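Local coordinates for protein extracellular ligand-binding receptor (Rhodopseudomonas palustris, PDB 3SG0) that probably serves as a periplasmic binding protein of the leucine-binding family that captures aromatic acids such as benzoylformate for uptake, cradling them between two lobes, at residues G163-S168 with A201-Q206; G205-I210 with R235-K240; I30-S35 with K49-L54; E173-V178 with F219-G224; Q79-L84 with D91-S96. All blocks are in the same frame, centred on the assembly; numbering follows the deposited sequence. Where two conformers were deposited one is given.

Contact 1 of 5, residues G163-S168 with A201-Q206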
# COMPACT_ATOMS: atom_id res chain seq x y z
N GLY A 163 0.24 11.85 -20.92
CA GLY A 163 0.75 10.54 -21.29
C GLY A 163 0.58 9.56 -20.14
O GLY A 163 0.40 9.97 -19.00
N TYR A 164 0.64 8.27 -20.44
CA TYR A 164 0.51 7.26 -19.40
C TYR A 164 1.44 6.07 -19.62
O TYR A 164 1.49 5.51 -20.72
CB TYR A 164 -0.94 6.76 -19.31
CG TYR A 164 -1.12 5.67 -18.29
CD1 TYR A 164 -0.82 4.35 -18.58
CD2 TYR A 164 -1.58 5.97 -17.01
CE1 TYR A 164 -0.97 3.34 -17.63
CE2 TYR A 164 -1.73 4.98 -16.06
CZ TYR A 164 -1.42 3.67 -16.38
OH TYR A 164 -1.59 2.72 -15.40
N ILE A 165 2.14 5.68 -18.57
CA ILE A 165 2.81 4.38 -18.53
C ILE A 165 2.58 3.79 -17.14
O ILE A 165 2.63 4.51 -16.14
CB ILE A 165 4.32 4.47 -18.85
CG1 ILE A 165 4.95 3.07 -18.83
CG2 ILE A 165 5.05 5.43 -17.91
CD1 ILE A 165 6.39 3.05 -19.33
N GLY A 166 2.32 2.50 -17.08
CA GLY A 166 2.11 1.87 -15.78
C GLY A 166 2.42 0.39 -15.84
O GLY A 166 2.64 -0.17 -16.92
N PHE A 167 2.44 -0.26 -14.69
CA PHE A 167 2.69 -1.69 -14.66
C PHE A 167 1.58 -2.43 -15.39
O PHE A 167 0.39 -2.08 -15.30
CB PHE A 167 2.69 -2.21 -13.22
CG PHE A 167 3.92 -1.86 -12.41
CD1 PHE A 167 5.17 -1.64 -12.99
CD2 PHE A 167 3.81 -1.80 -11.03
CE1 PHE A 167 6.28 -1.36 -12.19
CE2 PHE A 167 4.90 -1.53 -10.23
CZ PHE A 167 6.14 -1.32 -10.80
N SER A 168 1.96 -3.50 -16.08
CA SER A 168 1.01 -4.40 -16.73
C SER A 168 0.45 -5.40 -15.71
O SER A 168 0.61 -6.62 -15.86
CB SER A 168 1.69 -5.13 -17.89
OG SER A 168 2.95 -5.63 -17.47
N ALA A 201 14.19 -4.15 -17.82
CA ALA A 201 15.43 -3.36 -17.87
C ALA A 201 15.28 -2.02 -18.61
O ALA A 201 16.05 -1.09 -18.37
CB ALA A 201 16.55 -4.19 -18.50
N SER A 202 14.31 -1.94 -19.51
CA SER A 202 14.15 -0.78 -20.37
C SER A 202 12.68 -0.50 -20.61
O SER A 202 11.88 -1.43 -20.69
CB SER A 202 14.84 -1.01 -21.73
OG SER A 202 14.52 0.04 -22.64
N VAL A 203 12.33 0.78 -20.73
CA VAL A 203 11.00 1.19 -21.18
C VAL A 203 11.14 2.20 -22.31
O VAL A 203 10.31 3.09 -22.49
CB VAL A 203 10.16 1.79 -20.04
CG1 VAL A 203 9.84 0.74 -19.00
CG2 VAL A 203 10.88 2.98 -19.41
N THR A 204 12.20 2.06 -23.10
CA THR A 204 12.51 3.06 -24.11
C THR A 204 11.45 3.19 -25.20
O THR A 204 11.07 4.30 -25.56
CB THR A 204 13.90 2.81 -24.71
OG1 THR A 204 14.87 2.98 -23.67
CG2 THR A 204 14.19 3.80 -25.84
N GLY A 205 10.95 2.07 -25.70
CA GLY A 205 9.91 2.10 -26.71
C GLY A 205 8.67 2.83 -26.22
O GLY A 205 8.09 3.67 -26.92
N GLN A 206 8.26 2.51 -25.00
CA GLN A 206 7.08 3.13 -24.41
C GLN A 206 7.26 4.62 -24.25
O GLN A 206 6.37 5.41 -24.54
CB GLN A 206 6.79 2.51 -23.03
CG GLN A 206 6.46 1.02 -23.06
CD GLN A 206 7.65 0.12 -22.80
OE1 GLN A 206 8.75 0.34 -23.32
NE2 GLN A 206 7.43 -0.92 -22.00
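I165 drives its terminal methyl, CD1, into the start of helix 204-212, where it rests 3.8 Å from Q206 CB and 4.0 Å from V203 CB. A single methyl thus does all the touching from the strand. The isoleucine chain is fully extended, with CG1 trans to the main-chain nitrogen (chi1 -178°), which carries CD1 as far from strand 161-167 as the residue allows. It crosses the Q206 side chain at about a right angle and meets only its CB. The glutamine chain bends at chi2, and its NE2 is hydrogen-bonded to V195 O on the edge strand 189-196. V203 occupies the N-cap position, and an ST turn spans it, T204 N donating to S202 OG at 3.1 Å (161°). Around this first shell, Y196 packs on I165, V203 and Q206 alike, while P230 and L229 of helix 228-236 touch I165 and V203 respectively. The helix belongs to a beta-alpha-beta crossover running from strand 189-196 to strand 217-221, and it passes over the intervening strand that bears I165. Across the interface the contact is wholly aliphatic, so dispersion forces seat the helix on the sheet, and the polar bonds lie apart from it, at the helix start and at the Q206 amide.

Contact 2 of 5, residues G205-I210 with R235-K240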
# COMPACT_ATOMS: atom_id res chain seq x y z
N GLY A 205 10.95 2.07 -25.70
CA GLY A 205 9.91 2.10 -26.71
C GLY A 205 8.67 2.83 -26.22
O GLY A 205 8.09 3.67 -26.92
N GLN A 206 8.26 2.51 -25.00
CA GLN A 206 7.08 3.13 -24.41
C GLN A 206 7.26 4.62 -24.25
O GLN A 206 6.37 5.41 -24.54
CB GLN A 206 6.79 2.51 -23.03
CG GLN A 206 6.46 1.02 -23.06
CD GLN A 206 7.65 0.12 -22.80
OE1 GLN A 206 8.75 0.34 -23.32
NE2 GLN A 206 7.43 -0.92 -22.00
N VAL A 207 8.42 5.01 -23.75
CA VAL A 207 8.71 6.42 -23.50
C VAL A 207 8.80 7.21 -24.81
O VAL A 207 8.31 8.33 -24.90
CB VAL A 207 9.97 6.57 -22.63
CG1 VAL A 207 10.55 7.97 -22.73
CG2 VAL A 207 9.64 6.20 -21.19
N LEU A 208 9.42 6.63 -25.83
CA LEU A 208 9.44 7.29 -27.13
C LEU A 208 8.03 7.52 -27.66
O LEU A 208 7.72 8.59 -28.19
CB LEU A 208 10.29 6.51 -28.14
CG LEU A 208 11.79 6.55 -27.89
CD1 LEU A 208 12.53 5.59 -28.81
CD2 LEU A 208 12.33 7.97 -28.04
N LYS A 209 7.15 6.53 -27.51
CA LYS A 209 5.77 6.68 -27.94
C LYS A 209 5.06 7.80 -27.18
O LYS A 209 4.34 8.61 -27.77
CB LYS A 209 5.00 5.37 -27.79
CG LYS A 209 5.37 4.32 -28.82
CD LYS A 209 4.58 3.04 -28.64
CE LYS A 209 4.98 2.00 -29.68
NZ LYS A 209 4.22 0.73 -29.54
N ILE A 210 5.26 7.85 -25.87
CA ILE A 210 4.67 8.91 -25.07
C ILE A 210 5.17 10.27 -25.52
O ILE A 210 4.37 11.19 -25.75
CB ILE A 210 4.98 8.69 -23.58
CG1 ILE A 210 4.21 7.47 -23.07
CG2 ILE A 210 4.60 9.93 -22.77
CD1 ILE A 210 4.65 6.97 -21.71
N ARG A 235 12.98 12.00 -18.63
CA ARG A 235 13.83 13.17 -18.47
C ARG A 235 15.05 13.10 -19.40
O ARG A 235 15.43 14.10 -20.02
CB ARG A 235 14.27 13.36 -17.02
CG ARG A 235 13.14 13.70 -16.06
CD ARG A 235 12.49 15.04 -16.39
NE ARG A 235 11.53 15.44 -15.37
CZ ARG A 235 10.35 16.00 -15.63
NH1 ARG A 235 9.99 16.24 -16.88
NH2 ARG A 235 9.54 16.33 -14.63
N GLU A 236 15.65 11.92 -19.50
CA GLU A 236 16.84 11.75 -20.33
C GLU A 236 16.52 11.97 -21.80
O GLU A 236 17.38 12.40 -22.57
CB GLU A 236 17.46 10.37 -20.08
CG GLU A 236 18.12 10.26 -18.71
CD GLU A 236 18.46 8.84 -18.32
OE1 GLU A 236 18.22 7.92 -19.14
OE2 GLU A 236 18.95 8.63 -17.19
N ARG A 237 15.28 11.68 -22.19
CA ARG A 237 14.87 11.83 -23.59
C ARG A 237 14.20 13.17 -23.88
O ARG A 237 13.60 13.36 -24.94
CB ARG A 237 14.00 10.66 -24.03
CG ARG A 237 14.72 9.32 -23.89
CD ARG A 237 14.37 8.33 -24.99
NE ARG A 237 15.33 7.23 -25.01
CZ ARG A 237 16.24 7.04 -25.96
NH1 ARG A 237 17.07 6.01 -25.89
NH2 ARG A 237 16.32 7.88 -26.98
N GLY A 238 14.31 14.10 -22.93
CA GLY A 238 13.98 15.49 -23.19
C GLY A 238 12.63 15.98 -22.71
O GLY A 238 12.29 17.14 -22.91
N PHE A 239 11.86 15.11 -22.06
CA PHE A 239 10.57 15.56 -21.58
C PHE A 239 10.74 16.49 -20.39
O PHE A 239 11.37 16.14 -19.39
CB PHE A 239 9.67 14.39 -21.20
CG PHE A 239 8.28 14.82 -20.84
CD1 PHE A 239 7.43 15.32 -21.81
CD2 PHE A 239 7.83 14.76 -19.53
CE1 PHE A 239 6.16 15.74 -21.50
CE2 PHE A 239 6.56 15.18 -19.21
CZ PHE A 239 5.72 15.67 -20.19
N LYS A 240 10.18 17.69 -20.50
CA LYS A 240 10.36 18.72 -19.48
C LYS A 240 9.09 19.01 -18.68
O LYS A 240 9.13 19.75 -17.70
CB LYS A 240 10.90 20.01 -20.11
CG LYS A 240 12.24 19.83 -20.82
CD LYS A 240 13.32 20.69 -20.20
CE LYS A 240 14.64 20.56 -20.94
NZ LYS A 240 15.19 19.17 -20.87
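The Schellman motif that ends helix 228-236 places R237 against the neighbouring helix 204-212, where its CD lies 3.7 Å from L208 CD2. The same leucine methyl is 4.1 Å from R237 NH2, meeting the guanidinium obliquely. V207 makes a looser approach, its CG1 standing 4.5 Å from R237 CD. The arginine leaves its backbone with CG trans to the carbonyl carbon (chi1 -59°) and then bends at chi2, which lays its methylene chain along the helix, and it reaches T204 and I211 as well. L208 starts off beside this line of approach, and only the end of its side chain closes in. R237 is the residue at which helical backbone angles cease. G238 follows with positive phi as the C-prime residue of the motif: its N bonds to R235 O at 3.1 Å, and F239 N turns back to the carbonyl of the residue preceding R235. The turn is braced further by R235, whose NH1 donates to F239 O at 2.9 Å (156°). This acceptor lies in the plane of the guanidinium, although the donor sits well above the carbonyl plane of F239. R235 NH1 has a second hydrogen bond, to G241 O, just before strand 242-244. The F239 side chain packs on V218 of strand 217-221 and on P215, while L208 and R237 remain exposed at the surface.

Contact 3 of 5, residues I30-S35 with K49-L54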
# COMPACT_ATOMS: atom_id res chain seq x y z
N ILE A 30 0.52 -14.93 14.47
CA ILE A 30 0.27 -14.05 13.34
C ILE A 30 1.23 -14.45 12.23
O ILE A 30 2.45 -14.48 12.44
CB ILE A 30 0.56 -12.58 13.71
CG1 ILE A 30 -0.23 -12.15 14.95
CG2 ILE A 30 0.30 -11.67 12.52
CD1 ILE A 30 -1.72 -12.08 14.76
N GLY A 31 0.71 -14.78 11.05
CA GLY A 31 1.54 -15.12 9.91
C GLY A 31 1.66 -13.94 8.97
O GLY A 31 0.67 -13.24 8.74
N ILE A 32 2.85 -13.73 8.42
CA ILE A 32 3.08 -12.61 7.51
C ILE A 32 3.85 -13.11 6.29
O ILE A 32 4.85 -13.81 6.43
CB ILE A 32 3.90 -11.50 8.19
CG1 ILE A 32 3.34 -11.15 9.58
CG2 ILE A 32 3.94 -10.26 7.31
CD1 ILE A 32 4.27 -10.26 10.40
N THR A 33 3.36 -12.77 5.10
CA THR A 33 4.13 -12.97 3.88
C THR A 33 4.32 -11.61 3.24
O THR A 33 3.38 -10.82 3.12
CB THR A 33 3.46 -14.00 2.93
OG1 THR A 33 4.31 -14.26 1.81
CG2 THR A 33 2.08 -13.55 2.46
N MSE A 34 5.57 -11.31 2.88
CA MSE A 34 5.90 -10.01 2.31
C MSE A 34 6.93 -10.16 1.21
O MSE A 34 7.67 -11.15 1.17
CB MSE A 34 6.42 -9.05 3.38
CG MSE A 34 7.72 -9.49 4.02
SE MSE A 34 7.50 -10.55 5.68
CE MSE A 34 6.97 -9.06 6.82
N SER A 35 6.96 -9.18 0.32
CA SER A 35 7.86 -9.23 -0.83
C SER A 35 9.20 -8.59 -0.47
O SER A 35 9.52 -7.49 -0.88
CB SER A 35 7.22 -8.53 -2.03
OG SER A 35 5.93 -9.06 -2.32
N LYS A 49 11.50 -5.60 8.40
CA LYS A 49 12.19 -4.94 9.50
C LYS A 49 11.25 -4.43 10.59
O LYS A 49 11.67 -4.20 11.72
CB LYS A 49 13.05 -3.79 8.99
CG LYS A 49 14.22 -4.26 8.13
CD LYS A 49 15.02 -3.10 7.57
CE LYS A 49 16.05 -3.59 6.56
NZ LYS A 49 16.70 -2.45 5.84
N THR A 50 9.98 -4.29 10.25
CA THR A 50 8.98 -3.84 11.20
C THR A 50 8.52 -4.96 12.15
O THR A 50 8.06 -4.68 13.25
CB THR A 50 7.78 -3.21 10.45
OG1 THR A 50 8.24 -2.03 9.79
CG2 THR A 50 6.64 -2.85 11.37
N VAL A 51 8.69 -6.21 11.73
CA VAL A 51 8.21 -7.33 12.54
C VAL A 51 8.73 -7.26 13.98
O VAL A 51 7.97 -7.46 14.93
CB VAL A 51 8.58 -8.69 11.90
CG1 VAL A 51 8.14 -9.84 12.80
CG2 VAL A 51 7.92 -8.82 10.53
N ALA A 52 10.02 -6.95 14.14
CA ALA A 52 10.64 -6.92 15.46
C ALA A 52 10.08 -5.83 16.36
O ALA A 52 10.32 -5.84 17.58
CB ALA A 52 12.15 -6.78 15.32
N ALA A 53 9.37 -4.87 15.77
CA ALA A 53 8.81 -3.75 16.53
C ALA A 53 7.38 -4.02 16.99
O ALA A 53 6.82 -3.23 17.74
CB ALA A 53 8.86 -2.47 15.70
N LEU A 54 6.80 -5.13 16.54
CA LEU A 54 5.39 -5.42 16.82
C LEU A 54 5.21 -5.92 18.24
O LEU A 54 6.12 -6.50 18.82
CB LEU A 54 4.85 -6.43 15.81
CG LEU A 54 4.88 -5.98 14.35
CD1 LEU A 54 4.41 -7.11 13.46
CD2 LEU A 54 4.03 -4.74 14.15
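T33 OG1 is gripped by two hydrogen bonds, to D70 OD2 and N80 ND2, on the face of strand 28-34 opposite the one from which I32 and M34 reach V51. This alternation gives the strand a polar side and an apolar side. On the apolar side V51 CG2 is the shared target: it lies 3.9 Å from I32 CD1 and 3.8 Å from CE of M34, a selenomethionine. I32 and V51 lie alongside each other, running antiparallel. M34 comes in at a slant, its chain folded by the bends at chi2 and chi3, which turns CE back toward the valine. L54 adds a more distant touch, with CD1 4.4 Å from I32 CD1. V51 and L54 are brought to the same side by a tight turn, in which A53 N bonds to T50 O at 2.8 Å and L54 N to V51 O at 3.1 Å. Y65 of strand 61-69 and L311 of helix 306-328 pack on both V51 and L54. The contact thus lays the chain that follows strand 28-34, on its way to strand 57-58, against the sheet. With methyl groups alone meeting, it is held by dispersion and exclusion of water, and the T33 hydroxyl makes its bonds on the other face.

Contact 4 of 5, residues E173-V178 with F219-G224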
# COMPACT_ATOMS: atom_id res chain seq x y z
N GLU A 173 -3.18 -1.11 -13.74
CA GLU A 173 -4.45 -0.98 -14.46
C GLU A 173 -5.55 -0.33 -13.63
O GLU A 173 -6.47 0.28 -14.18
CB GLU A 173 -4.89 -2.32 -15.03
CG GLU A 173 -4.03 -2.78 -16.20
CD GLU A 173 -4.10 -1.82 -17.38
OE1 GLU A 173 -5.16 -1.76 -18.03
OE2 GLU A 173 -3.11 -1.12 -17.65
N GLY A 174 -5.47 -0.44 -12.31
CA GLY A 174 -6.42 0.26 -11.46
C GLY A 174 -6.31 1.77 -11.60
O GLY A 174 -7.32 2.48 -11.53
N TYR A 175 -5.09 2.27 -11.79
CA TYR A 175 -4.89 3.69 -12.07
C TYR A 175 -5.39 4.05 -13.45
O TYR A 175 -6.14 5.02 -13.62
CB TYR A 175 -3.42 4.12 -11.86
CG TYR A 175 -3.17 4.38 -10.40
CD1 TYR A 175 -3.48 5.61 -9.84
CD2 TYR A 175 -2.72 3.37 -9.57
CE1 TYR A 175 -3.32 5.83 -8.48
CE2 TYR A 175 -2.55 3.59 -8.21
CZ TYR A 175 -2.85 4.82 -7.67
OH TYR A 175 -2.73 5.03 -6.32
N TYR A 176 -4.98 3.29 -14.46
CA TYR A 176 -5.38 3.61 -15.81
C TYR A 176 -6.90 3.67 -15.95
O TYR A 176 -7.45 4.60 -16.54
CB TYR A 176 -4.82 2.62 -16.82
CG TYR A 176 -5.22 3.01 -18.22
CD1 TYR A 176 -4.54 4.01 -18.89
CD2 TYR A 176 -6.32 2.43 -18.84
CE1 TYR A 176 -4.91 4.40 -20.17
CE2 TYR A 176 -6.70 2.81 -20.12
CZ TYR A 176 -5.99 3.80 -20.77
OH TYR A 176 -6.37 4.18 -22.04
N LYS A 177 -7.58 2.66 -15.42
CA LYS A 177 -9.02 2.60 -15.65
C LYS A 177 -9.76 3.78 -15.02
O LYS A 177 -10.69 4.34 -15.62
CB LYS A 177 -9.60 1.26 -15.21
CG LYS A 177 -9.88 1.10 -13.73
CD LYS A 177 -10.69 -0.18 -13.51
CE LYS A 177 -10.89 -0.49 -12.03
NZ LYS A 177 -11.47 -1.85 -11.83
N VAL A 178 -9.34 4.19 -13.82
CA VAL A 178 -10.00 5.31 -13.15
C VAL A 178 -9.67 6.64 -13.83
O VAL A 178 -10.56 7.47 -14.04
CB VAL A 178 -9.66 5.34 -11.65
CG1 VAL A 178 -10.22 6.59 -10.99
CG2 VAL A 178 -10.22 4.09 -10.99
N PHE A 219 1.68 10.66 -16.59
CA PHE A 219 1.35 9.89 -15.40
C PHE A 219 2.05 8.54 -15.43
O PHE A 219 2.00 7.83 -16.45
CB PHE A 219 -0.15 9.67 -15.31
CG PHE A 219 -0.58 9.17 -13.96
CD1 PHE A 219 -0.90 10.08 -12.97
CD2 PHE A 219 -0.58 7.82 -13.66
CE1 PHE A 219 -1.26 9.65 -11.71
CE2 PHE A 219 -0.94 7.38 -12.39
CZ PHE A 219 -1.28 8.30 -11.42
N ILE A 220 2.68 8.18 -14.32
CA ILE A 220 3.33 6.89 -14.17
C ILE A 220 2.66 6.13 -13.02
O ILE A 220 2.57 6.65 -11.91
CB ILE A 220 4.83 7.07 -13.84
CG1 ILE A 220 5.52 7.86 -14.96
CG2 ILE A 220 5.50 5.71 -13.60
CD1 ILE A 220 6.94 8.28 -14.63
N ALA A 221 2.18 4.91 -13.30
CA ALA A 221 1.57 4.07 -12.28
C ALA A 221 2.50 2.90 -11.97
O ALA A 221 2.50 1.88 -12.66
CB ALA A 221 0.20 3.57 -12.72
N SER A 222 3.29 3.06 -10.92
CA SER A 222 4.36 2.14 -10.59
C SER A 222 4.58 2.12 -9.08
O SER A 222 3.89 2.82 -8.33
CB SER A 222 5.63 2.57 -11.34
OG SER A 222 6.70 1.67 -11.13
N ALA A 223 5.53 1.32 -8.61
CA ALA A 223 5.78 1.22 -7.18
C ALA A 223 7.19 0.71 -6.93
O ALA A 223 7.73 -0.07 -7.73
CB ALA A 223 4.78 0.30 -6.52
N GLY A 224 7.77 1.13 -5.81
CA GLY A 224 9.10 0.70 -5.45
C GLY A 224 10.17 1.28 -6.36
O GLY A 224 9.94 2.24 -7.09
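A chi1 of -82° tilts the Y175 ring from helix 170-186 toward strand 217-221, while F219, its CG opposite the main-chain nitrogen (chi1 -167°), extends to meet it. Y175 CD1 comes to 3.8 Å from F219 CZ and 4.0 Å from F219 CE2. The ring planes are close to parallel, 29° apart, but they are slid so far that centroids stand 5.9 Å from each other and overlap is slight. The two side chains cross at about a right angle. Nearer the backbone, Y175 CB sits 3.8 Å from A221 CB. Helix and strand come close here, with 6.5 Å between Y175 CA and A221 CA, consistent with the small alanine side chain. The tyrosine ring is set by others too: its OH is hydrogen-bonded to D143 OD1, at the start of helix 143-156, and Y171 meets it edge-to-face. I150 of the same helix packs on F219. This is the sheet of the lobe holding strands 161-167 and 217-221, with helix 170-186 packed on the face away from helix 204-212. Beyond the strand the segment runs on to A223, which touches the bound benzoylformate, and the Y175 side chain lies about 7 Å from that ligand. The contact is apolar apart from the tyrosine hydroxyl, whose bond to D143 OD1 fixes the far end of the ring.

Contact 5 of 5, residues Q79-L84 with D91-S96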
# COMPACT_ATOMS: atom_id res chain seq x y z
N GLN A 79 2.00 -20.42 -1.39
CA GLN A 79 2.67 -21.47 -0.62
C GLN A 79 2.92 -21.04 0.83
O GLN A 79 2.66 -21.79 1.76
CB GLN A 79 3.98 -21.87 -1.29
CG GLN A 79 3.78 -22.56 -2.63
CD GLN A 79 5.06 -22.70 -3.43
OE1 GLN A 79 6.07 -22.06 -3.13
NE2 GLN A 79 5.02 -23.53 -4.47
N ASN A 80 3.43 -19.83 1.00
CA ASN A 80 3.64 -19.28 2.34
C ASN A 80 2.35 -19.27 3.14
O ASN A 80 2.32 -19.69 4.29
CB ASN A 80 4.20 -17.86 2.28
CG ASN A 80 5.64 -17.80 1.80
OD1 ASN A 80 6.32 -18.82 1.69
ND2 ASN A 80 6.13 -16.59 1.55
N ALA A 81 1.28 -18.77 2.53
CA ALA A 81 -0.00 -18.67 3.22
C ALA A 81 -0.50 -20.05 3.62
O ALA A 81 -0.96 -20.24 4.75
CB ALA A 81 -1.02 -17.98 2.33
N ARG A 82 -0.43 -21.01 2.71
CA ARG A 82 -0.93 -22.34 3.03
C ARG A 82 -0.12 -22.98 4.16
O ARG A 82 -0.68 -23.67 5.00
CB ARG A 82 -0.98 -23.24 1.79
CG ARG A 82 -2.08 -22.82 0.82
CD ARG A 82 -2.28 -23.85 -0.28
NE ARG A 82 -3.52 -23.59 -1.00
CZ ARG A 82 -3.58 -23.02 -2.20
NH1 ARG A 82 -2.47 -22.66 -2.84
NH2 ARG A 82 -4.77 -22.82 -2.77
N LYS A 83 1.19 -22.73 4.19
CA LYS A 83 2.02 -23.24 5.28
C LYS A 83 1.63 -22.60 6.61
O LYS A 83 1.46 -23.28 7.62
CB LYS A 83 3.50 -22.97 4.99
CG LYS A 83 4.44 -23.55 6.04
CD LYS A 83 5.83 -22.93 5.95
CE LYS A 83 6.43 -23.08 4.56
NZ LYS A 83 7.76 -22.42 4.46
N LEU A 84 1.48 -21.28 6.60
CA LEU A 84 1.12 -20.54 7.81
C LEU A 84 -0.26 -20.94 8.32
O LEU A 84 -0.48 -21.06 9.54
CB LEU A 84 1.20 -19.04 7.56
CG LEU A 84 2.61 -18.51 7.27
CD1 LEU A 84 2.55 -17.11 6.66
CD2 LEU A 84 3.43 -18.50 8.55
N ASP A 91 -3.71 -17.28 13.67
CA ASP A 91 -5.00 -16.64 13.92
C ASP A 91 -5.33 -15.55 12.91
O ASP A 91 -6.50 -15.29 12.64
CB ASP A 91 -5.02 -16.07 15.33
CG ASP A 91 -4.85 -17.15 16.37
OD1 ASP A 91 -5.74 -18.02 16.44
OD2 ASP A 91 -3.83 -17.15 17.09
N VAL A 92 -4.29 -14.91 12.38
CA VAL A 92 -4.42 -13.86 11.39
C VAL A 92 -3.29 -14.02 10.38
O VAL A 92 -2.16 -14.33 10.77
CB VAL A 92 -4.31 -12.46 12.03
CG1 VAL A 92 -4.43 -11.36 10.98
CG2 VAL A 92 -5.36 -12.27 13.12
N LEU A 93 -3.59 -13.79 9.10
CA LEU A 93 -2.58 -13.75 8.05
C LEU A 93 -2.45 -12.32 7.59
O LEU A 93 -3.45 -11.61 7.48
CB LEU A 93 -3.02 -14.62 6.88
CG LEU A 93 -2.07 -14.77 5.70
CD1 LEU A 93 -0.69 -15.28 6.12
CD2 LEU A 93 -2.69 -15.70 4.65
N ILE A 94 -1.22 -11.88 7.32
CA ILE A 94 -0.95 -10.54 6.83
C ILE A 94 -0.11 -10.65 5.56
O ILE A 94 0.88 -11.39 5.53
CB ILE A 94 -0.22 -9.70 7.90
CG1 ILE A 94 -1.05 -9.66 9.20
CG2 ILE A 94 0.09 -8.32 7.36
CD1 ILE A 94 -0.44 -8.80 10.30
N GLY A 95 -0.51 -9.94 4.51
CA GLY A 95 0.27 -9.88 3.29
C GLY A 95 -0.59 -9.88 2.04
O GLY A 95 -1.82 -9.84 2.11
N SER A 96 0.04 -9.87 0.86
CA SER A 96 1.45 -9.61 0.70
C SER A 96 1.64 -8.09 0.53
O SER A 96 0.79 -7.29 0.95
CB SER A 96 1.96 -10.39 -0.52
OG SER A 96 3.35 -10.17 -0.75
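L93 is the strand's contribution to a beta-alpha-beta crossover in which helix 74-86, coming from strand 61-69, passes over strand 28-34 and leads into strand 92-94. The apolar contacts divide between the two leucine methyls. CD2 lies 3.7 Å from A81 CB, and CD1 lies 3.8 Å from L84 CD1, so L93 straddles a single helical turn. A nearly planar N-CA-CB-CG path (chi1 -177°) directs the branch toward the helix, and the side chain crosses L84 at about a right angle. L105 of helix 99-111 packs beside A81, while F66 and L68 of strand 61-69 close around L84. Backbone bonds hold the helical turn: L84 N binds N80 O at 2.9 Å, and K83 N binds Q79 O at 3.0 Å. In the sheet L93 pairs with P115 and M117, whereas its neighbour V92 pairs with G31. Polar side chains bond outside the two segments. N80 ND2 is bonded to D69 O, and D91 uses both carboxylate oxygens, OD1 for G332 N and OD2 for K29 N. After the strand, the peptide bond joining G95 to S96 is cis, and S96 OG is hydrogen-bonded to D70 OD2.

How the contacts relate
The five contacts fall into two groups around separate sheets. Contacts 3 and 5, centres 11 Å apart, share the mixed sheet, where strands 28-34 and 92-94 are neighbours joined by bonds such as G31 O to I94 N. Contacts 1 and 4 lie on the four-stranded parallel sheet, meeting along strands 161-167 and 217-221; contact 2 lies outside that sheet and shares helix 204-212 with contact 1. Contacts 3 and 5 come first in the chain; contact 1 then interlaces with contact 4, and contact 4 with contact 2. Contacts 3 and 4, about 26 Å apart between centres, belong to different lobes, as in the two-lobed binding proteins, with benzoylformate bound between them.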